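Local atomic coordinates of uncharacterized protein Q9I3C8_PSEAE (Pseudomonas aeruginosa, PDB entry 3F1T), a protein that is of unknown function but, as a hotdog-fold member of the thioesterase superfamily, probably hydrolyses acyl-CoA thioesters. Residues L35-Y41 and H97-F103; L86-H92 and Q127-V133; R9-F13 and V72-F78. One frame throughout, in Å; residues are numbered along the deposited sequence.

Contact 1 of 3, residues L35-Y41 and H97-F103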
loop_
_atom_site.group_PDB
_atom_site.type_symbol
_atom_site.label_atom_id
_atom_site.label_comp_id
_atom_site.label_asym_id
_atom_site.label_seq_id
_atom_site.Cartn_x
_atom_site.Cartn_y
_atom_site.Cartn_z
ATOM N N LEU B 35 -2.693 -15.805 14.743
ATOM C CA LEU B 35 -2.913 -16.964 13.888
ATOM C C LEU B 35 -1.657 -17.257 13.063
ATOM O O LEU B 35 -1.068 -16.351 12.484
ATOM C CB LEU B 35 -4.110 -16.711 12.959
ATOM C CG LEU B 35 -4.405 -17.824 11.959
ATOM C CD1 LEU B 35 -5.243 -18.914 12.621
ATOM C CD2 LEU B 35 -5.088 -17.300 10.702
ATOM N N THR B 36 -1.253 -18.524 13.024
ATOM C CA THR B 36 -0.113 -18.968 12.224
ATOM C C THR B 36 -0.532 -20.046 11.219
ATOM O O THR B 36 -1.048 -21.100 11.592
ATOM C CB THR B 36 1.028 -19.530 13.114
ATOM O OG1 THR B 36 1.329 -18.588 14.149
ATOM C CG2 THR B 36 2.279 -19.778 12.298
ATOM N N LEU B 37 -0.261 -19.788 9.948
ATOM C CA LEU B 37 -0.420 -20.782 8.907
ATOM C C LEU B 37 0.950 -21.206 8.409
ATOM O O LEU B 37 1.902 -20.428 8.456
ATOM C CB LEU B 37 -1.227 -20.197 7.736
ATOM C CG LEU B 37 -2.736 -20.427 7.724
ATOM C CD1 LEU B 37 -3.369 -19.866 8.972
ATOM C CD2 LEU B 37 -3.385 -19.851 6.473
ATOM N N ARG B 38 0.970 -22.319 7.691
ATOM C CA ARG B 38 2.156 -22.776 7.023
ATOM C C ARG B 38 1.883 -23.128 5.551
ATOM O O ARG B 38 0.919 -23.814 5.238
ATOM C CB ARG B 38 2.749 -23.972 7.769
ATOM C CG ARG B 38 4.006 -24.509 7.133
ATOM C CD ARG B 38 4.364 -25.867 7.674
ATOM N NE ARG B 38 3.434 -26.902 7.232
ATOM C CZ ARG B 38 3.676 -28.204 7.359
ATOM N NH1 ARG B 38 4.852 -28.614 7.799
ATOM N NH2 ARG B 38 2.756 -29.092 7.025
ATOM N N LEU B 39 2.794 -22.713 4.675
ATOM C CA LEU B 39 2.853 -23.186 3.301
ATOM C C LEU B 39 4.048 -24.134 3.119
ATOM O O LEU B 39 5.192 -23.699 3.133
ATOM C CB LEU B 39 2.981 -21.981 2.373
ATOM C CG LEU B 39 3.414 -22.174 0.916
ATOM C CD1 LEU B 39 2.255 -22.766 0.106
ATOM C CD2 LEU B 39 3.834 -20.824 0.338
ATOM N N PRO B 40 3.779 -25.431 2.883
ATOM C CA PRO B 40 4.853 -26.384 2.578
ATOM C C PRO B 40 5.514 -26.080 1.228
ATOM O O PRO B 40 4.822 -25.916 0.224
ATOM C CB PRO B 40 4.122 -27.735 2.529
ATOM C CG PRO B 40 2.731 -27.401 2.183
ATOM C CD PRO B 40 2.442 -26.044 2.774
ATOM N N TYR B 41 6.835 -25.964 1.205
ATOM C CA TYR B 41 7.513 -25.439 0.020
ATOM C C TYR B 41 7.329 -26.281 -1.248
ATOM O O TYR B 41 7.234 -25.736 -2.346
ATOM C CB TYR B 41 8.997 -25.148 0.294
ATOM C CG TYR B 41 9.895 -26.363 0.329
ATOM C CD1 TYR B 41 10.414 -26.902 -0.850
ATOM C CD2 TYR B 41 10.338 -26.885 1.540
ATOM C CE1 TYR B 41 11.313 -27.953 -0.821
ATOM C CE2 TYR B 41 11.214 -27.951 1.579
ATOM C CZ TYR B 41 11.713 -28.471 0.396
ATOM O OH TYR B 41 12.602 -29.523 0.424
ATOM N N HIS B 97 13.936 -24.533 -0.369
ATOM C CA HIS B 97 13.807 -25.787 0.380
ATOM C C HIS B 97 13.442 -25.583 1.845
ATOM O O HIS B 97 13.817 -26.387 2.699
ATOM C CB HIS B 97 15.088 -26.635 0.270
ATOM C CG HIS B 97 15.468 -26.979 -1.136
ATOM N ND1 HIS B 97 16.500 -26.350 -1.803
ATOM C CD2 HIS B 97 14.938 -27.867 -2.012
ATOM C CE1 HIS B 97 16.598 -26.847 -3.024
ATOM N NE2 HIS B 97 15.673 -27.781 -3.170
ATOM N N LYS B 98 12.675 -24.533 2.129
ATOM C CA LYS B 98 12.200 -24.292 3.486
ATOM C C LYS B 98 10.741 -23.865 3.482
ATOM O O LYS B 98 10.327 -23.058 2.655
ATOM C CB LYS B 98 13.066 -23.240 4.188
ATOM C CG LYS B 98 14.314 -23.817 4.879
ATOM C CD LYS B 98 15.124 -22.737 5.577
ATOM C CE LYS B 98 16.523 -23.232 5.867
ATOM N NZ LYS B 98 17.417 -22.158 6.412
ATOM N N ASP B 99 9.947 -24.461 4.366
ATOM C CA ASP B 99 8.542 -24.073 4.502
ATOM C C ASP B 99 8.427 -22.594 4.856
ATOM O O ASP B 99 9.252 -22.064 5.605
ATOM C CB ASP B 99 7.843 -24.917 5.563
ATOM C CG ASP B 99 7.519 -26.315 5.078
ATOM O OD1 ASP B 99 7.673 -26.599 3.862
ATOM O OD2 ASP B 99 7.050 -27.118 5.909
ATOM N N VAL B 100 7.357 -21.954 4.382
ATOM C CA VAL B 100 7.066 -20.565 4.751
ATOM C C VAL B 100 5.899 -20.474 5.726
ATOM O O VAL B 100 4.804 -20.991 5.462
ATOM C CB VAL B 100 6.784 -19.672 3.503
ATOM C CG1 VAL B 100 6.652 -18.196 3.904
ATOM C CG2 VAL B 100 7.882 -19.841 2.471
ATOM N N TYR B 101 6.120 -19.756 6.826
ATOM C CA TYR B 101 5.084 -19.512 7.806
ATOM C C TYR B 101 4.497 -18.118 7.658
ATOM O O TYR B 101 5.192 -17.167 7.305
ATOM C CB TYR B 101 5.646 -19.702 9.205
ATOM C CG TYR B 101 6.036 -21.128 9.477
ATOM C CD1 TYR B 101 5.127 -22.018 10.024
ATOM C CD2 TYR B 101 7.262 -21.620 9.068
ATOM C CE1 TYR B 101 5.482 -23.324 10.280
ATOM C CE2 TYR B 101 7.623 -22.940 9.307
ATOM C CZ TYR B 101 6.707 -23.792 9.874
ATOM O OH TYR B 101 7.056 -25.100 10.127
ATOM N N GLY B 102 3.195 -18.009 7.866
ATOM C CA GLY B 102 2.561 -16.708 7.911
ATOM C C GLY B 102 1.973 -16.517 9.283
ATOM O O GLY B 102 1.445 -17.460 9.850
ATOM N N PHE B 103 2.161 -15.331 9.860
ATOM C CA PHE B 103 1.484 -14.955 11.097
ATOM C C PHE B 103 0.708 -13.656 10.889
ATOM O O PHE B 103 1.143 -12.782 10.133
ATOM C CB PHE B 103 2.498 -14.770 12.222
ATOM C CG PHE B 103 1.916 -14.158 13.466
ATOM C CD1 PHE B 103 1.965 -12.790 13.669
ATOM C CD2 PHE B 103 1.226 -14.941 14.373
ATOM C CE1 PHE B 103 1.352 -12.208 14.765
ATOM C CE2 PHE B 103 0.653 -14.376 15.498
ATOM C CZ PHE B 103 0.714 -13.001 15.692
#

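Contact 2 of 3, residues L86-H92 and Q127-V133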
loop_
_atom_site.group_PDB
_atom_site.type_symbol
_atom_site.label_atom_id
_atom_site.label_comp_id
_atom_site.label_asym_id
_atom_site.label_seq_id
_atom_site.Cartn_x
_atom_site.Cartn_y
_atom_site.Cartn_z
ATOM N N LEU B 86 -5.047 -5.083 0.771
ATOM C CA LEU B 86 -3.895 -5.870 1.183
ATOM C C LEU B 86 -2.630 -5.201 0.683
ATOM O O LEU B 86 -2.558 -4.790 -0.482
ATOM C CB LEU B 86 -4.018 -7.292 0.642
ATOM C CG LEU B 86 -3.131 -8.389 1.236
ATOM C CD1 LEU B 86 -3.640 -8.777 2.607
ATOM C CD2 LEU B 86 -3.126 -9.596 0.297
ATOM N N ARG B 87 -1.664 -5.002 1.576
ATOM C CA ARG B 87 -0.313 -4.788 1.114
ATOM C C ARG B 87 0.707 -5.761 1.676
ATOM O O ARG B 87 0.668 -6.118 2.865
ATOM C CB ARG B 87 0.128 -3.348 1.312
ATOM C CG ARG B 87 0.296 -2.956 2.744
ATOM C CD ARG B 87 1.337 -1.849 2.802
ATOM N NE ARG B 87 1.526 -1.356 4.154
ATOM C CZ ARG B 87 2.604 -1.601 4.890
ATOM N NH1 ARG B 87 3.597 -2.329 4.399
ATOM N NH2 ARG B 87 2.688 -1.091 6.110
ATOM N N ILE B 88 1.530 -6.278 0.763
ATOM C CA ILE B 88 2.639 -7.166 1.077
ATOM C C ILE B 88 3.918 -6.517 0.552
ATOM O O ILE B 88 3.967 -6.054 -0.587
ATOM C CB ILE B 88 2.486 -8.516 0.346
ATOM C CG1 ILE B 88 1.068 -9.061 0.549
ATOM C CG2 ILE B 88 3.524 -9.526 0.867
ATOM C CD1 ILE B 88 0.903 -10.494 0.061
ATOM N N ASP B 89 4.928 -6.426 1.411
ATOM C CA ASP B 89 6.197 -5.810 1.049
ATOM C C ASP B 89 7.332 -6.743 1.444
ATOM O O ASP B 89 7.527 -7.032 2.631
ATOM C CB ASP B 89 6.342 -4.464 1.768
ATOM C CG ASP B 89 5.325 -3.441 1.299
ATOM O OD1 ASP B 89 5.501 -2.890 0.188
ATOM O OD2 ASP B 89 4.294 -3.267 1.973
ATOM N N TYR B 90 8.006 -7.291 0.444
ATOM C CA TYR B 90 9.069 -8.270 0.648
ATOM C C TYR B 90 10.346 -7.580 1.092
ATOM O O TYR B 90 10.766 -6.599 0.485
ATOM C CB TYR B 90 9.318 -9.066 -0.639
ATOM C CG TYR B 90 8.255 -10.105 -0.912
ATOM C CD1 TYR B 90 8.397 -11.416 -0.461
ATOM C CD2 TYR B 90 7.088 -9.770 -1.587
ATOM C CE1 TYR B 90 7.376 -12.343 -0.620
ATOM C CE2 TYR B 90 6.074 -10.683 -1.755
ATOM C CZ TYR B 90 6.238 -11.983 -1.299
ATOM O OH TYR B 90 5.239 -12.918 -1.506
HETATM N N MSE B 91 10.901 -8.049 2.208
HETATM C CA MSE B 91 12.133 -7.518 2.753
HETATM C C MSE B 91 13.307 -8.193 2.076
HETATM O O MSE B 91 14.359 -7.580 1.862
HETATM C CB MSE B 91 12.209 -7.801 4.247
HETATM C CG MSE B 91 11.137 -7.109 5.066
HETATM SE SE MSE B 91 11.152 -5.162 4.798
HETATM C CE MSE B 91 9.536 -4.995 3.697
ATOM N N HIS B 92 13.194 -9.503 1.913
ATOM C CA HIS B 92 14.272 -10.279 1.327
ATOM C C HIS B 92 13.717 -11.579 0.792
ATOM O O HIS B 92 12.566 -11.928 1.077
ATOM C CB HIS B 92 15.379 -10.539 2.353
ATOM C CG HIS B 92 14.975 -11.467 3.452
ATOM N ND1 HIS B 92 14.761 -11.038 4.745
ATOM C CD2 HIS B 92 14.659 -12.783 3.433
ATOM C CE1 HIS B 92 14.340 -12.053 5.480
ATOM N NE2 HIS B 92 14.296 -13.128 4.714
ATOM N N GLN B 127 13.646 -12.266 11.312
ATOM C CA GLN B 127 13.989 -11.584 10.068
ATOM C C GLN B 127 12.994 -11.973 8.995
ATOM O O GLN B 127 13.259 -12.867 8.196
ATOM C CB GLN B 127 15.404 -11.947 9.617
ATOM C CG GLN B 127 16.452 -11.797 10.703
ATOM C CD GLN B 127 17.055 -13.132 11.106
ATOM O OE1 GLN B 127 17.321 -13.989 10.254
ATOM N NE2 GLN B 127 17.285 -13.308 12.416
ATOM N N PRO B 128 11.780 -11.424 9.083
ATOM C CA PRO B 128 10.704 -11.886 8.223
ATOM C C PRO B 128 10.973 -11.618 6.748
ATOM O O PRO B 128 11.759 -10.738 6.401
ATOM C CB PRO B 128 9.488 -11.091 8.709
ATOM C CG PRO B 128 10.027 -10.017 9.604
ATOM C CD PRO B 128 11.299 -10.538 10.157
ATOM N N ILE B 129 10.388 -12.451 5.900
ATOM C CA ILE B 129 10.518 -12.338 4.461
ATOM C C ILE B 129 9.735 -11.135 3.931
ATOM O O ILE B 129 10.188 -10.438 3.037
ATOM C CB ILE B 129 9.966 -13.593 3.785
ATOM C CG1 ILE B 129 10.827 -14.803 4.113
ATOM C CG2 ILE B 129 9.899 -13.415 2.293
ATOM C CD1 ILE B 129 10.200 -16.076 3.641
ATOM N N ALA B 130 8.577 -10.881 4.533
ATOM C CA ALA B 130 7.626 -9.905 4.010
ATOM C C ALA B 130 6.737 -9.407 5.140
ATOM O O ALA B 130 6.382 -10.164 6.037
ATOM C CB ALA B 130 6.766 -10.536 2.900
ATOM N N HIS B 131 6.394 -8.122 5.093
ATOM C CA HIS B 131 5.399 -7.537 5.984
ATOM C C HIS B 131 4.088 -7.348 5.238
ATOM O O HIS B 131 4.084 -6.991 4.059
ATOM C CB HIS B 131 5.900 -6.193 6.508
ATOM C CG HIS B 131 6.941 -6.318 7.581
ATOM N ND1 HIS B 131 8.292 -6.226 7.312
ATOM C CD2 HIS B 131 6.845 -6.757 8.858
ATOM C CE1 HIS B 131 8.978 -6.506 8.404
ATOM N NE2 HIS B 131 8.125 -6.837 9.355
ATOM N N VAL B 132 2.975 -7.466 5.962
ATOM C CA VAL B 132 1.646 -7.468 5.350
ATOM C C VAL B 132 0.684 -6.730 6.260
ATOM O O VAL B 132 0.741 -6.889 7.484
ATOM C CB VAL B 132 1.109 -8.911 5.179
ATOM C CG1 VAL B 132 -0.194 -8.899 4.427
ATOM C CG2 VAL B 132 2.113 -9.742 4.457
ATOM N N VAL B 133 -0.194 -5.926 5.664
ATOM C CA VAL B 133 -1.297 -5.288 6.395
ATOM C C VAL B 133 -2.521 -5.408 5.505
ATOM O O VAL B 133 -2.412 -5.301 4.279
ATOM C CB VAL B 133 -0.998 -3.791 6.652
ATOM C CG1 VAL B 133 -2.203 -3.112 7.226
ATOM C CG2 VAL B 133 0.192 -3.637 7.594
#

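Contact 3 of 3, residues R9-F13 and V72-F78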
loop_
_atom_site.group_PDB
_atom_site.type_symbol
_atom_site.label_atom_id
_atom_site.label_comp_id
_atom_site.label_asym_id
_atom_site.label_seq_id
_atom_site.Cartn_x
_atom_site.Cartn_y
_atom_site.Cartn_z
ATOM N N ARG B 9 -12.206 -23.589 14.422
ATOM C CA ARG B 9 -12.800 -22.629 13.513
ATOM C C ARG B 9 -11.860 -22.261 12.378
ATOM O O ARG B 9 -12.274 -22.200 11.232
ATOM C CB ARG B 9 -13.244 -21.369 14.253
ATOM C CG ARG B 9 -14.266 -20.548 13.478
ATOM C CD ARG B 9 -14.434 -19.176 14.097
ATOM N NE ARG B 9 -15.323 -19.220 15.251
ATOM C CZ ARG B 9 -15.571 -18.178 16.038
ATOM N NH1 ARG B 9 -14.999 -16.998 15.784
ATOM N NH2 ARG B 9 -16.413 -18.307 17.053
ATOM N N ALA B 10 -10.635 -21.872 12.720
ATOM C CA ALA B 10 -9.669 -21.468 11.702
ATOM C C ALA B 10 -9.508 -22.571 10.682
ATOM O O ALA B 10 -9.392 -22.304 9.478
ATOM C CB ALA B 10 -8.313 -21.117 12.339
ATOM N N ARG B 11 -9.498 -23.819 11.148
ATOM C CA ARG B 11 -9.286 -24.962 10.248
ATOM C C ARG B 11 -10.464 -25.221 9.319
ATOM O O ARG B 11 -10.278 -25.577 8.148
ATOM C CB ARG B 11 -8.930 -26.227 11.027
ATOM C CG ARG B 11 -7.452 -26.283 11.395
ATOM C CD ARG B 11 -7.094 -27.459 12.276
ATOM N NE ARG B 11 -5.644 -27.505 12.445
ATOM C CZ ARG B 11 -5.027 -28.038 13.490
ATOM N NH1 ARG B 11 -5.724 -28.749 14.380
ATOM N NH2 ARG B 11 -3.706 -27.921 13.600
ATOM N N ARG B 12 -11.668 -25.197 9.886
ATOM C CA ARG B 12 -12.903 -25.251 9.102
ATOM C C ARG B 12 -12.961 -24.126 8.062
ATOM O O ARG B 12 -13.281 -24.356 6.892
ATOM C CB ARG B 12 -14.103 -25.156 10.046
ATOM C CG ARG B 12 -15.427 -25.521 9.407
ATOM C CD ARG B 12 -16.386 -26.119 10.419
ATOM N NE ARG B 12 -16.552 -25.287 11.613
ATOM C CZ ARG B 12 -17.579 -24.466 11.825
ATOM N NH1 ARG B 12 -18.473 -24.244 10.863
ATOM N NH2 ARG B 12 -17.690 -23.828 12.986
ATOM N N PHE B 13 -12.644 -22.913 8.499
ATOM C CA PHE B 13 -12.490 -21.764 7.613
ATOM C C PHE B 13 -11.555 -22.060 6.431
ATOM O O PHE B 13 -11.948 -21.918 5.275
ATOM C CB PHE B 13 -11.985 -20.575 8.439
ATOM C CG PHE B 13 -12.157 -19.228 7.775
ATOM C CD1 PHE B 13 -11.942 -19.072 6.416
ATOM C CD2 PHE B 13 -12.228 -18.083 8.558
ATOM C CE1 PHE B 13 -11.855 -17.796 5.839
ATOM C CE2 PHE B 13 -12.232 -16.818 7.986
ATOM C CZ PHE B 13 -12.082 -16.677 6.612
ATOM N N VAL B 72 -10.840 -14.587 12.941
ATOM C CA VAL B 72 -11.512 -15.517 13.844
ATOM C C VAL B 72 -11.102 -15.193 15.269
ATOM O O VAL B 72 -11.845 -15.459 16.219
ATOM C CB VAL B 72 -11.220 -17.015 13.539
ATOM C CG1 VAL B 72 -11.616 -17.386 12.110
ATOM C CG2 VAL B 72 -9.751 -17.376 13.826
ATOM N N CYS B 73 -9.964 -14.526 15.407
ATOM C CA CYS B 73 -9.402 -14.285 16.721
ATOM C C CYS B 73 -10.196 -13.234 17.449
ATOM O O CYS B 73 -10.004 -13.043 18.640
ATOM C CB CYS B 73 -7.947 -13.844 16.625
ATOM S SG CYS B 73 -6.873 -15.088 15.880
ATOM N N VAL B 74 -10.972 -12.444 16.708
ATOM C CA VAL B 74 -11.704 -11.344 17.324
ATOM C C VAL B 74 -13.213 -11.424 17.183
ATOM O O VAL B 74 -13.924 -10.619 17.766
ATOM C CB VAL B 74 -11.228 -9.967 16.832
ATOM C CG1 VAL B 74 -9.798 -9.711 17.280
ATOM C CG2 VAL B 74 -11.377 -9.848 15.312
ATOM N N LEU B 75 -13.691 -12.275 16.290
ATOM C CA LEU B 75 -15.118 -12.367 16.054
ATOM C C LEU B 75 -15.727 -13.432 16.938
ATOM O O LEU B 75 -15.133 -14.492 17.137
ATOM C CB LEU B 75 -15.403 -12.657 14.586
ATOM C CG LEU B 75 -14.958 -11.533 13.653
ATOM C CD1 LEU B 75 -15.317 -11.849 12.219
ATOM C CD2 LEU B 75 -15.599 -10.215 14.095
ATOM N N PRO B 76 -16.874 -13.110 17.556
ATOM C CA PRO B 76 -17.597 -14.076 18.372
ATOM C C PRO B 76 -18.188 -15.217 17.544
ATOM O O PRO B 76 -18.105 -16.379 17.943
ATOM C CB PRO B 76 -18.702 -13.235 19.033
ATOM C CG PRO B 76 -18.832 -12.004 18.179
ATOM C CD PRO B 76 -17.453 -11.757 17.634
ATOM N N ASP B 77 -18.660 -14.910 16.345
ATOM C CA ASP B 77 -19.241 -15.938 15.495
ATOM C C ASP B 77 -18.372 -16.236 14.288
ATOM O O ASP B 77 -17.624 -15.385 13.832
ATOM C CB ASP B 77 -20.637 -15.521 15.049
ATOM C CG ASP B 77 -21.495 -15.097 16.206
ATOM O OD1 ASP B 77 -21.727 -15.941 17.105
ATOM O OD2 ASP B 77 -21.793 -13.884 16.304
ATOM N N PHE B 78 -18.435 -17.473 13.812
ATOM C CA PHE B 78 -17.784 -17.842 12.566
ATOM C C PHE B 78 -18.369 -17.027 11.424
ATOM O O PHE B 78 -19.586 -17.006 11.211
ATOM C CB PHE B 78 -17.940 -19.344 12.297
ATOM C CG PHE B 78 -17.309 -19.801 11.004
ATOM C CD1 PHE B 78 -16.126 -19.239 10.556
ATOM C CD2 PHE B 78 -17.893 -20.796 10.246
ATOM C CE1 PHE B 78 -15.584 -19.612 9.324
ATOM C CE2 PHE B 78 -17.287 -21.258 9.081
ATOM C CZ PHE B 78 -16.133 -20.665 8.621
HETATM O O HOH W 1 -15.039 -15.818 12.869
#

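Contact 1 of 3, residues L35-Y41 and H97-F103
Arg38 runs alongside Tyr101 and reaches Asp99, two residues before Tyr101 and just ahead of the facing strand. With CG anti to the backbone N (chi1 -180°), the arginine lays its chain over the tyrosine ring. CB sits 3.8 Å from CE1 of Tyr101, and CG makes a CH-pi contact over the face, toward the rim, 4.0 Å from the ring centroid. CD then passes close to both Tyr101 OH and Asp99 OD2. The chain bends at chi3, which brings NH1 to Asp99 OD2 at 3.3 Å, a salt bridge in which guanidinium and carboxylate planes stand 82° apart; Glu28, on the neighbouring strand 26-31, offers NE a weak, long ion pair. The second carboxylate oxygen of Asp99 is used as well: OD1 accepts the backbone N-H of Tyr41 at 2.9 Å, so the aspartate ties the end of one strand to the approach of the other. Beyond it the Tyr41 ring lies against the backbone of His97, whose CA is centred over one face, 3.4 Å from the ring centroid, while the imidazole NE2 bonds to Glu50 O.

Between the strands, Leu37 pairs with Gly102 and Leu39 with Val100, each through two backbone hydrogen bonds, the straightest being Leu39 N to Val100 O (174°). Thr36, Arg38, Tyr101 and Phe103 share one face; Leu37, Leu39 and Val100 share the other, where Leu37 packs on helix 56-70. An antiparallel sheet wrapped round one long helix, here 56-70, is the hallmark of the hotdog fold, and this strand pair is part of that sheet.

Contact 2 of 3, residues L86-H92 and Q127-V133
Arg87 and Asp89 pair with Val133 and His131, each couple joined by two backbone hydrogen bonds. Arg87 N gives to Val133 O at 2.8 Å, and Asp89 N to His131 O at the same length; the return bonds use Val133 N and His131 N. Just before His131, Ala130 still pairs with Tyr90, but on the side of strand 113-121 Ile129 and Ala130 both face Ala120, a classic beta bulge. Ile129 O takes the N-H of Met91, a selenomethionine, at 2.6 Å, and a weak second bond from His92 N at 3.3 Å, so one carbonyl holds the start of the loop.

The polar ends of Arg87 and Asp89 meet on the same face of the sheet. Arg87 NH1 donates to Asp89 OD2 at 2.7 Å in the guanidinium plane, while Arg87 NE forms a salt bridge with Asp89 OD2 of the third subunit. Val133 CG2 covers one guanidinium face, 3.9 Å from Arg87 NH2. The opposite face, with Ile88, Tyr90, Ala130 and Val132, makes mainly apolar contacts across the strands: Ile88 CG2 touches Val132 CG2 and Ala130 CB, and the same Ala130 CB lies over the Tyr90 ring, 4.1 Å from its centroid. Tyr90 CG stands beside the backbone N (chi1 -76°), which carries the ring alongside Ile129, whose CG2 meets its edge.

Asp89 lies near Asp85 of the second subunit, like charges that the arginines probably offset. Strand 83-90 continues the sheet into that subunit. Arg87 thus pairs with Asp89 of two chains, consistent with buried charges balanced fully only in the assembly.

Contact 3 of 3, residues R9-F13 and V72-F78
Polar contacts centre on Arg9, whose guanidinium reaches from helix 4-15 into the turn that follows helix 56-70. NH1 donates to Leu75 O at 2.9 Å, with the oxygen in the guanidinium plane, and NH2 donates to Pro76 O at 2.7 Å. Both donors stand well above the planes of the carbonyls they meet, by 45° for Leu75. A water that donates to Asp77 O sits at a weak 3.1 Å from NH1. The flat group is also covered: the Phe78 N lies over its centre and the Asp77 C over its rim, on one face. A bend at chi3 (-81°) swings the guanidinium round to these carbonyls.

The aliphatic stem of Arg9 packs on Phe78 and Val72. Its CG meets Phe78 CD1 at 3.7 Å, and its CD meets Val72 CG1. Val72 CG1 also reaches the edge of the Phe13 ring at CD2, 3.7 Å away, and Ala10 CB lies against Val72 CG2.

Among the aromatic groups, Phe13 and Phe78 meet obliquely, their planes 54° apart, with Phe13 CD2 at the edge of the Phe78 ring. Arg12 turns one guanidinium face to Phe78, NH1 lying 3.6 Å from CD2.

Ala10 and Phe13 also pack on Ile69. An N-terminal helix is thus clasped to the end of the long helix that the hotdog sheet wraps around.

Overall arrangement
From the N terminus, helix 4-15 comes first, and contact 3 closes the long loop that brings residues 72-78, just after helix 56-70, back against it. Strand 34-39 lies within that loop, so contact 1, which joins it to strand 100-109 and closes a loop holding helix 56-70, crosses contact 3; the two touch where Leu35 CD1 meets Ala10 CB. Contact 2 joins strands 83-90 and 130-137 at an edge of the chain's sheet, closing a loop that holds strands 100-109 and 113-121. It crosses contact 1, touching it through Val100 and Ile129. Contact 3 closes before contact 2 opens, and these two lie on opposite sides of the chain's centre.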